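Local coordinates for protein Epf (Streptococcus pyogenes, PDB 4ES8) that acts as a cell-surface adhesin, binding to cells through an N-terminal domain that contains a carbohydrate-binding module, at residues Y89-A95 against S192-P198; V99-T105 against M186-S192; I127-Y131 against L202-F206. All blocks are in the same frame, centred on the assembly; numbering follows the deposited sequence. Where two conformers were deposited one is given.

Contact 1. Residues Y89-A95 against S192-P198; sequences YKTSTTA and SKVEKKP. With ACT (acetate ion), chain E.
A loop packs against the end of a strand and the loop that follows it, at one end of the N-terminal domain. Residues 89-95 link strand 84-89 of one sheet to strand 97-105 of the other. Residues 192-198 are the end of strand 186-194 and the loop after it. Tyr-89 and Pro-198 do much of the joining. Val-194 lies over one face of the Tyr-89 ring, with CG1 4.0 Å from the ring centroid, a CH-pi contact. The hydroxyl works at the edge of the same ring. Tyr-89 OH donates to Ser-192 OG at 2.6 Å, in the ring plane, and it also takes a hydrogen bond from Val-99 N.

Residues 90-93 form a type I turn. Lys-90 O accepts from both Thr-93 N and Thr-93 OG1. Thr-93 OG1 meets a lone pair of Lys-90 O, in the carbonyl plane, at 2.8 Å. The same rotation (chi1 -64°) puts CG2 anti to the backbone N, where it meets Val-194 CG2 tip to tip. The Pro-198 ring rests against the turn, with CG 3.4 Å from Lys-90 O.

Lys-197 reaches back over the loop. Its chain bends only at the end, and NZ donates to Thr-93 O at 3.1 Å from above the carbonyl plane. Ala-95 CB sits close on the backbone of residues 195-197. A water donates to both Thr-91 O and Pro-198 O. Lys-90 NZ donates to an acetate, probably from the crystallisation liquor, and forms a salt bridge with Asp-201. Loops that pass between two facing antiparallel sheets, closing one end, are typical of a beta-sandwich.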
loop_
_atom_site.group_PDB
_atom_site.type_symbol
_atom_site.label_atom_id
_atom_site.label_comp_id
_atom_site.label_asym_id
_atom_site.label_seq_id
_atom_site.Cartn_x
_atom_site.Cartn_y
_atom_site.Cartn_z
ATOM N N TYR A 89 -6.564 28.179 -4.418
ATOM C CA TYR A 89 -5.938 29.231 -3.588
ATOM C C TYR A 89 -6.475 30.595 -4.042
ATOM O O TYR A 89 -6.450 30.908 -5.243
ATOM C CB TYR A 89 -4.412 29.195 -3.696
ATOM C CG TYR A 89 -3.813 27.907 -3.197
ATOM C CD1 TYR A 89 -3.704 26.793 -4.031
ATOM C CD2 TYR A 89 -3.392 27.778 -1.874
ATOM C CE1 TYR A 89 -3.171 25.590 -3.568
ATOM C CE2 TYR A 89 -2.845 26.588 -1.407
ATOM C CZ TYR A 89 -2.735 25.498 -2.257
ATOM O OH TYR A 89 -2.196 24.325 -1.795
ATOM N N LYS A 90 -7.024 31.372 -3.104
ATOM C CA LYS A 90 -7.599 32.680 -3.412
ATOM C C LYS A 90 -6.575 33.781 -3.237
ATOM O O LYS A 90 -5.578 33.600 -2.550
ATOM C CB LYS A 90 -8.825 32.962 -2.500
ATOM C CG LYS A 90 -9.887 31.852 -2.502
ATOM C CD LYS A 90 -10.670 31.773 -3.805
ATOM C CE LYS A 90 -11.609 32.956 -3.986
ATOM N NZ LYS A 90 -12.387 32.858 -5.267
ATOM N N THR A 91 -6.866 34.980 -3.781
ATOM C CA THR A 91 -5.957 36.112 -3.650
ATOM C C THR A 91 -5.764 36.535 -2.179
ATOM O O THR A 91 -4.757 37.170 -1.879
ATOM C CB THR A 91 -6.444 37.329 -4.476
ATOM O OG1 THR A 91 -7.706 37.745 -3.980
ATOM C CG2 THR A 91 -6.553 37.034 -5.956
ATOM N N SER A 92 -6.729 36.222 -1.290
ATOM C CA SER A 92 -6.609 36.609 0.126
ATOM C C SER A 92 -5.650 35.684 0.903
ATOM O O SER A 92 -5.331 35.976 2.059
ATOM C CB SER A 92 -7.981 36.626 0.782
ATOM O OG SER A 92 -8.601 35.360 0.687
ATOM N N THR A 93 -5.184 34.569 0.277
ATOM C CA THR A 93 -4.230 33.644 0.903
ATOM C C THR A 93 -2.994 34.388 1.377
ATOM O O THR A 93 -2.467 35.217 0.636
ATOM C CB THR A 93 -3.781 32.583 -0.146
ATOM O OG1 THR A 93 -4.897 31.790 -0.547
ATOM C CG2 THR A 93 -2.692 31.641 0.377
ATOM N N THR A 94 -2.508 34.073 2.592
ATOM C CA THR A 94 -1.240 34.595 3.077
ATOM C C THR A 94 -0.188 33.575 2.724
ATOM O O THR A 94 -0.207 32.466 3.260
ATOM C CB THR A 94 -1.278 34.887 4.586
ATOM O OG1 THR A 94 -2.298 35.853 4.849
ATOM C CG2 THR A 94 0.091 35.379 5.127
ATOM N N ALA A 95 0.730 33.938 1.843
ATOM C CA ALA A 95 1.740 33.006 1.390
ATOM C C ALA A 95 3.034 33.118 2.188
ATOM O O ALA A 95 3.335 34.212 2.685
ATOM C CB ALA A 95 2.011 33.232 -0.095
ATOM N N SER A 192 -0.013 20.512 -1.985
ATOM C CA SER A 192 0.286 21.616 -2.904
ATOM C C SER A 192 0.563 22.860 -2.098
ATOM O O SER A 192 0.227 22.927 -0.910
ATOM C CB SER A 192 -0.854 21.841 -3.898
ATOM O OG SER A 192 -2.089 22.139 -3.269
ATOM N N LYS A 193 1.204 23.847 -2.727
ATOM C CA LYS A 193 1.463 25.076 -2.013
ATOM C C LYS A 193 1.651 26.233 -2.963
ATOM O O LYS A 193 1.935 26.032 -4.149
ATOM C CB LYS A 193 2.668 24.925 -1.068
ATOM C CG LYS A 193 4.025 25.001 -1.719
ATOM C CD LYS A 193 5.102 25.173 -0.632
ATOM C CE LYS A 193 6.496 24.916 -1.110
ATOM N NZ LYS A 193 7.464 24.952 0.023
ATOM N N VAL A 194 1.489 27.446 -2.413
ATOM C CA VAL A 194 1.811 28.696 -3.103
ATOM C C VAL A 194 2.923 29.351 -2.297
ATOM O O VAL A 194 2.878 29.325 -1.062
ATOM C CB VAL A 194 0.586 29.635 -3.320
ATOM C CG1 VAL A 194 -0.386 29.013 -4.322
ATOM C CG2 VAL A 194 -0.140 29.991 -2.017
ATOM N N GLU A 195 3.903 29.954 -2.985
ATOM C CA GLU A 195 5.015 30.672 -2.347
ATOM C C GLU A 195 4.748 32.148 -2.286
ATOM O O GLU A 195 5.350 32.836 -1.463
ATOM C CB GLU A 195 6.335 30.452 -3.113
ATOM C CG GLU A 195 6.790 29.011 -3.152
ATOM C CD GLU A 195 7.706 28.569 -2.035
ATOM O OE1 GLU A 195 7.699 29.200 -0.951
ATOM O OE2 GLU A 195 8.433 27.574 -2.247
ATOM N N LYS A 196 3.915 32.668 -3.206
ATOM C CA LYS A 196 3.623 34.087 -3.214
ATOM C C LYS A 196 2.117 34.272 -3.288
ATOM O O LYS A 196 1.388 33.347 -3.646
ATOM C CB LYS A 196 4.389 34.837 -4.317
ATOM C CG LYS A 196 4.007 34.533 -5.741
ATOM C CD LYS A 196 4.694 35.540 -6.665
ATOM C CE LYS A 196 4.836 35.011 -8.065
ATOM N NZ LYS A 196 5.805 35.799 -8.871
ATOM N N LYS A 197 1.648 35.440 -2.871
ATOM C CA LYS A 197 0.233 35.736 -2.843
ATOM C C LYS A 197 -0.374 35.602 -4.254
ATOM O O LYS A 197 0.120 36.227 -5.196
ATOM C CB LYS A 197 0.012 37.142 -2.281
ATOM C CG LYS A 197 -1.386 37.365 -1.758
ATOM C CD LYS A 197 -1.445 38.568 -0.784
ATOM C CE LYS A 197 -2.595 38.463 0.191
ATOM N NZ LYS A 197 -2.118 38.124 1.561
ATOM N N PRO A 198 -1.424 34.784 -4.412
ATOM C CA PRO A 198 -2.087 34.679 -5.736
ATOM C C PRO A 198 -2.676 36.007 -6.209
ATOM O O PRO A 198 -3.124 36.842 -5.407
ATOM C CB PRO A 198 -3.236 33.695 -5.472
ATOM C CG PRO A 198 -2.760 32.881 -4.275
ATOM C CD PRO A 198 -2.113 33.942 -3.405
HETATM C C ACT E . -15.103 30.461 -5.076
HETATM O O ACT E . -15.587 31.370 -4.366
HETATM O OXT ACT E . -14.014 30.623 -5.676
HETATM C CH3 ACT E . -15.955 29.221 -5.299
HETATM O O HOH W 1 -3.174 39.090 -3.702
#

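Contact 2. Residues V99-T105 against M186-S192; sequences VAFKVNT and MSLVLLS
Val-99 O is held by two donors, the backbone N of Ser-192 at 3.0 Å and a water. The Ser-192 N-H comes nearly along the C=O axis, with a C=O...N angle of 166°. The water also donates to Leu-190 O and accepts from Ser-192 OG, so it bridges three groups of the two strands. The return bond, Val-99 N to Ser-192 O, is weak; Ser-98 OG also bonds to that oxygen.

Strands 97-105 and 186-194 are antiparallel neighbours in one sheet of the beta-sandwich. Val-99, Phe-101 and Val-103 form hydrogen-bonded pairs with Ser-192, Leu-190 and Leu-188. Ala-100, Lys-102 and Asn-104 form the non-hydrogen-bonded pairs with Leu-191, Val-189 and Ser-187. In these, alpha carbons lie close to carbonyl oxygens, such as Ala-100 CA to Leu-190 O at 3.3 Å.

The face with Phe-101, Val-103, Leu-188 and Leu-190 turns to the second sheet. Val-103 CG2 meets Leu-190 CD1 at 4.2 Å across the strands. Beyond them, Ile-85, Phe-206 and Leu-209 of the facing sheet pack against this face.

The other face is mixed. Ala-100 CB touches Leu-191 CG at 3.9 Å. Lys-102 runs extended beyond CG, beside Val-189 and pointing the same way. Its CE comes 3.9 Å from Val-189 CG2, and its methylenes pass over Ser-187 OG. Both polar ends find the same acceptor: Lys-102 NZ and Ser-187 OG are hydrogen-bonded to Ser-135 O. Asn-104 OD1 accepts from Phe-137 N.

At the far end a side chain replaces a backbone acceptor. Thr-105 OG1 lies between its own backbone N and carbonyl carbon (chi1 74°), and Met-186 N donates to it at 3.0 Å, nearly straight, with an N-H...O angle of 172°.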
loop_
_atom_site.group_PDB
_atom_site.type_symbol
_atom_site.label_atom_id
_atom_site.label_comp_id
_atom_site.label_asym_id
_atom_site.label_seq_id
_atom_site.Cartn_x
_atom_site.Cartn_y
_atom_site.Cartn_z
ATOM N N VAL A 99 -2.122 23.434 1.167
ATOM C CA VAL A 99 -3.288 22.568 1.412
ATOM C C VAL A 99 -2.852 21.133 1.089
ATOM O O VAL A 99 -2.194 20.903 0.070
ATOM C CB VAL A 99 -4.520 22.988 0.567
ATOM C CG1 VAL A 99 -5.643 21.956 0.666
ATOM C CG2 VAL A 99 -5.017 24.370 0.980
ATOM N N ALA A 100 -3.236 20.168 1.929
ATOM C CA ALA A 100 -2.928 18.766 1.664
ATOM C C ALA A 100 -4.173 17.946 1.827
ATOM O O ALA A 100 -4.979 18.213 2.733
ATOM C CB ALA A 100 -1.853 18.262 2.603
ATOM N N PHE A 101 -4.302 16.917 0.994
ATOM C CA PHE A 101 -5.371 15.939 1.124
ATOM C C PHE A 101 -4.811 14.579 1.509
ATOM O O PHE A 101 -3.694 14.229 1.118
ATOM C CB PHE A 101 -6.131 15.794 -0.203
ATOM C CG PHE A 101 -6.703 17.109 -0.680
ATOM C CD1 PHE A 101 -7.677 17.771 0.058
ATOM C CD2 PHE A 101 -6.289 17.669 -1.885
ATOM C CE1 PHE A 101 -8.193 18.993 -0.375
ATOM C CE2 PHE A 101 -6.812 18.880 -2.319
ATOM C CZ PHE A 101 -7.778 19.529 -1.574
ATOM N N LYS A 102 -5.595 13.784 2.241
ATOM C CA LYS A 102 -5.238 12.399 2.487
ATOM C C LYS A 102 -6.321 11.544 1.884
ATOM O O LYS A 102 -7.499 11.666 2.263
ATOM C CB LYS A 102 -5.062 12.092 3.993
ATOM C CG LYS A 102 -3.695 12.506 4.511
ATOM C CD LYS A 102 -3.492 12.031 5.962
ATOM C CE LYS A 102 -2.038 12.007 6.324
ATOM N NZ LYS A 102 -1.816 11.352 7.663
ATOM N N VAL A 103 -5.946 10.706 0.922
ATOM C CA VAL A 103 -6.877 9.741 0.322
ATOM C C VAL A 103 -6.506 8.388 0.890
ATOM O O VAL A 103 -5.368 7.906 0.736
ATOM C CB VAL A 103 -6.856 9.772 -1.206
ATOM C CG1 VAL A 103 -7.831 8.728 -1.743
ATOM C CG2 VAL A 103 -7.259 11.153 -1.710
ATOM N N ASN A 104 -7.436 7.825 1.666
ATOM C CA ASN A 104 -7.167 6.610 2.409
ATOM C C ASN A 104 -7.162 5.338 1.572
ATOM O O ASN A 104 -7.815 5.265 0.528
ATOM C CB ASN A 104 -8.196 6.428 3.522
ATOM C CG ASN A 104 -7.929 7.292 4.733
ATOM O OD1 ASN A 104 -6.942 8.039 4.813
ATOM N ND2 ASN A 104 -8.835 7.222 5.706
ATOM N N THR A 105 -6.390 4.366 2.030
ATOM C CA THR A 105 -6.415 3.012 1.498
ATOM C C THR A 105 -7.225 2.127 2.437
ATOM O O THR A 105 -7.494 2.501 3.596
ATOM C CB THR A 105 -4.983 2.421 1.370
ATOM O OG1 THR A 105 -4.493 2.088 2.680
ATOM C CG2 THR A 105 -3.995 3.395 0.677
ATOM N N MET A 186 -3.533 3.236 5.306
ATOM C CA MET A 186 -2.611 4.359 5.154
ATOM C C MET A 186 -3.242 5.378 4.228
ATOM O O MET A 186 -4.426 5.263 3.920
ATOM C CB MET A 186 -1.255 3.875 4.625
ATOM C CG MET A 186 -0.480 3.072 5.662
ATOM S SD MET A 186 1.149 2.596 5.093
ATOM C CE MET A 186 1.865 4.045 4.997
ATOM N N SER A 187 -2.495 6.398 3.824
ATOM C CA SER A 187 -3.043 7.360 2.881
ATOM C C SER A 187 -1.986 7.764 1.867
ATOM O O SER A 187 -0.775 7.719 2.134
ATOM C CB SER A 187 -3.580 8.613 3.587
ATOM O OG SER A 187 -2.555 9.365 4.214
ATOM N N LEU A 188 -2.471 8.150 0.703
ATOM C CA LEU A 188 -1.709 8.905 -0.267
ATOM C C LEU A 188 -1.916 10.356 0.122
ATOM O O LEU A 188 -3.073 10.798 0.221
ATOM C CB LEU A 188 -2.167 8.639 -1.718
ATOM C CG LEU A 188 -1.562 9.597 -2.772
ATOM C CD1 LEU A 188 -0.033 9.429 -2.904
ATOM C CD2 LEU A 188 -2.170 9.349 -4.139
ATOM N N VAL A 189 -0.831 11.085 0.386
ATOM C CA VAL A 189 -0.908 12.498 0.746
ATOM C C VAL A 189 -0.624 13.337 -0.488
ATOM O O VAL A 189 0.446 13.215 -1.093
ATOM C CB VAL A 189 0.039 12.879 1.916
ATOM C CG1 VAL A 189 -0.384 14.238 2.498
ATOM C CG2 VAL A 189 0.001 11.808 3.002
ATOM N N LEU A 190 -1.609 14.148 -0.875
ATOM C CA LEU A 190 -1.520 14.993 -2.083
ATOM C C LEU A 190 -1.345 16.429 -1.632
ATOM O O LEU A 190 -2.307 17.039 -1.135
ATOM C CB LEU A 190 -2.791 14.832 -2.915
ATOM C CG LEU A 190 -2.988 13.411 -3.469
ATOM C CD1 LEU A 190 -4.399 13.223 -3.947
ATOM C CD2 LEU A 190 -1.989 13.099 -4.592
ATOM N N LEU A 191 -0.106 16.944 -1.706
ATOM C CA LEU A 191 0.202 18.263 -1.178
ATOM C C LEU A 191 0.440 19.278 -2.247
ATOM O O LEU A 191 1.049 18.980 -3.275
ATOM C CB LEU A 191 1.458 18.228 -0.261
ATOM C CG LEU A 191 1.448 17.156 0.833
ATOM C CD1 LEU A 191 2.265 15.950 0.406
ATOM C CD2 LEU A 191 2.018 17.708 2.135
ATOM N N SER A 192 -0.013 20.512 -1.985
ATOM C CA SER A 192 0.286 21.616 -2.904
ATOM C C SER A 192 0.563 22.860 -2.098
ATOM O O SER A 192 0.227 22.927 -0.910
ATOM C CB SER A 192 -0.854 21.841 -3.898
ATOM O OG SER A 192 -2.089 22.139 -3.269
HETATM O O HOH W 2 -3.238 19.738 -2.275
#

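Contact 3. Residues I127-Y131 against L202-F206; sequences ITVDY and LDVEF
Ile-127 lays its CD1 methyl over the backbone of residues 202-206. CD1 is 3.6 Å from Leu-202 O, 3.8 Å from Leu-202 CB and 3.9 Å from Val-204 CB. Its chain is extended (chi2 180°), which carries that methyl across to the other strand. The Ile-127 and Leu-202 side chains run past one another, pointing opposite ways, while CG2 of Ile-127 also reaches Val-204.

Val-129 splits its two methyls. CG2 meets Val-204 CG2 at 4.1 Å, and CG1 sits at the edge of the Phe-206 ring, in its plane, 4.0 Å from CE1. Tyr-131 brings the same ring a further neighbour: Tyr-131 CE1 lies 4.3 Å from Phe-206 CE1. Phe-206 CE1 lies near the plane of the Tyr-131 ring, at its edge. The contact is apolar, and Tyr-131 OH is instead hydrogen-bonded to Gln-120.

The two segments belong to different sheets of the sandwich; their axes are 8.6 Å apart and 25° from parallel. Behind Ile-127 and Val-129, strand 127-135 pairs with 186-194. Strand 202-213 lies between 84-89 and 113-123 in the opposing sheet.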
loop_
_atom_site.group_PDB
_atom_site.type_symbol
_atom_site.label_atom_id
_atom_site.label_comp_id
_atom_site.label_asym_id
_atom_site.label_seq_id
_atom_site.Cartn_x
_atom_site.Cartn_y
_atom_site.Cartn_z
ATOM N N ILE A 127 1.614 27.135 -8.373
ATOM C CA ILE A 127 1.419 26.018 -7.436
ATOM C C ILE A 127 2.529 24.987 -7.620
ATOM O O ILE A 127 2.881 24.620 -8.762
ATOM C CB ILE A 127 0.023 25.355 -7.612
ATOM C CG1 ILE A 127 -1.130 26.355 -7.274
ATOM C CG2 ILE A 127 -0.081 24.058 -6.780
ATOM C CD1 ILE A 127 -2.520 25.777 -7.426
ATOM N N THR A 128 3.092 24.512 -6.485
ATOM C CA THR A 128 4.060 23.419 -6.514
ATOM C C THR A 128 3.419 22.272 -5.737
ATOM O O THR A 128 2.492 22.488 -4.940
ATOM C CB THR A 128 5.444 23.836 -6.029
ATOM O OG1 THR A 128 5.313 24.467 -4.748
ATOM C CG2 THR A 128 6.136 24.812 -7.017
ATOM N N VAL A 129 3.812 21.048 -6.070
ATOM C CA VAL A 129 3.143 19.850 -5.593
ATOM C C VAL A 129 4.130 18.845 -5.028
ATOM O O VAL A 129 5.250 18.691 -5.539
ATOM C CB VAL A 129 2.387 19.253 -6.845
ATOM C CG1 VAL A 129 1.782 17.871 -6.578
ATOM C CG2 VAL A 129 1.308 20.215 -7.356
ATOM N N ASP A 130 3.667 18.104 -4.016
ATOM C CA ASP A 130 4.431 16.998 -3.429
ATOM C C ASP A 130 3.487 15.812 -3.251
ATOM O O ASP A 130 2.269 16.006 -3.112
ATOM C CB ASP A 130 5.075 17.395 -2.080
ATOM C CG ASP A 130 6.132 16.415 -1.549
ATOM O OD1 ASP A 130 6.562 15.509 -2.317
ATOM O OD2 ASP A 130 6.503 16.531 -0.362
ATOM N N TYR A 131 4.044 14.606 -3.273
ATOM C CA TYR A 131 3.299 13.349 -3.061
ATOM C C TYR A 131 3.995 12.583 -1.953
ATOM O O TYR A 131 5.201 12.343 -2.044
ATOM C CB TYR A 131 3.251 12.463 -4.313
ATOM C CG TYR A 131 2.886 13.139 -5.620
ATOM C CD1 TYR A 131 1.743 13.936 -5.728
ATOM C CD2 TYR A 131 3.615 12.890 -6.780
ATOM C CE1 TYR A 131 1.363 14.493 -6.952
ATOM C CE2 TYR A 131 3.245 13.438 -8.001
ATOM C CZ TYR A 131 2.121 14.246 -8.083
ATOM O OH TYR A 131 1.773 14.804 -9.288
ATOM N N LEU A 202 -6.182 30.056 -8.067
ATOM C CA LEU A 202 -5.200 29.082 -8.547
ATOM C C LEU A 202 -5.687 27.689 -8.183
ATOM O O LEU A 202 -5.760 27.366 -6.989
ATOM C CB LEU A 202 -3.807 29.341 -7.937
ATOM C CG LEU A 202 -3.209 30.740 -8.132
ATOM C CD1 LEU A 202 -1.788 30.779 -7.581
ATOM C CD2 LEU A 202 -3.209 31.183 -9.638
ATOM N N ASP A 203 -5.992 26.851 -9.197
ATOM C CA ASP A 203 -6.514 25.516 -8.950
ATOM C C ASP A 203 -5.539 24.389 -9.231
ATOM O O ASP A 203 -4.753 24.465 -10.158
ATOM C CB ASP A 203 -7.764 25.256 -9.805
ATOM C CG ASP A 203 -8.924 26.189 -9.544
ATOM O OD1 ASP A 203 -8.875 26.927 -8.534
ATOM O OD2 ASP A 203 -9.879 26.177 -10.349
ATOM N N VAL A 204 -5.632 23.314 -8.439
ATOM C CA VAL A 204 -4.819 22.102 -8.631
ATOM C C VAL A 204 -5.753 20.920 -8.432
ATOM O O VAL A 204 -6.531 20.929 -7.472
ATOM C CB VAL A 204 -3.541 22.048 -7.744
ATOM C CG1 VAL A 204 -3.858 22.175 -6.238
ATOM C CG2 VAL A 204 -2.723 20.781 -8.041
ATOM N N GLU A 205 -5.698 19.927 -9.328
ATOM C CA GLU A 205 -6.600 18.780 -9.279
ATOM C C GLU A 205 -5.846 17.464 -9.395
ATOM O O GLU A 205 -4.888 17.372 -10.169
ATOM C CB GLU A 205 -7.623 18.894 -10.430
ATOM C CG GLU A 205 -8.650 17.778 -10.500
ATOM C CD GLU A 205 -9.478 17.849 -11.763
ATOM O OE1 GLU A 205 -8.955 17.461 -12.833
ATOM O OE2 GLU A 205 -10.646 18.299 -11.687
ATOM N N PHE A 206 -6.320 16.445 -8.660
ATOM C CA PHE A 206 -5.792 15.089 -8.687
ATOM C C PHE A 206 -6.946 14.148 -8.925
ATOM O O PHE A 206 -8.032 14.395 -8.385
ATOM C CB PHE A 206 -5.113 14.733 -7.350
ATOM C CG PHE A 206 -4.251 15.836 -6.793
ATOM C CD1 PHE A 206 -2.905 15.932 -7.143
ATOM C CD2 PHE A 206 -4.783 16.775 -5.901
ATOM C CE1 PHE A 206 -2.097 16.937 -6.596
ATOM C CE2 PHE A 206 -3.969 17.774 -5.339
ATOM C CZ PHE A 206 -2.626 17.843 -5.686
#

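From the N terminus, residues 89-95 come first and meet 192-198, so contact 1 closes a loop of nearly a hundred residues. Contact 2 is nested inside it: 99-105 returns to 186-192, and the two contacts share Ser-192. Contact 3 starts at 127-131, within both loops, but ends at 202-206, beyond them, so it crosses contacts 1 and 2. Strand 186-194 connects the set. It pairs with 97-105 in contact 2, pairs also with 127-135 of contact 3, and leads into the loop of contact 1. Contact 2 joins two strands of one sheet, contact 3 joins that sheet to the facing one, and contact 1 covers their end.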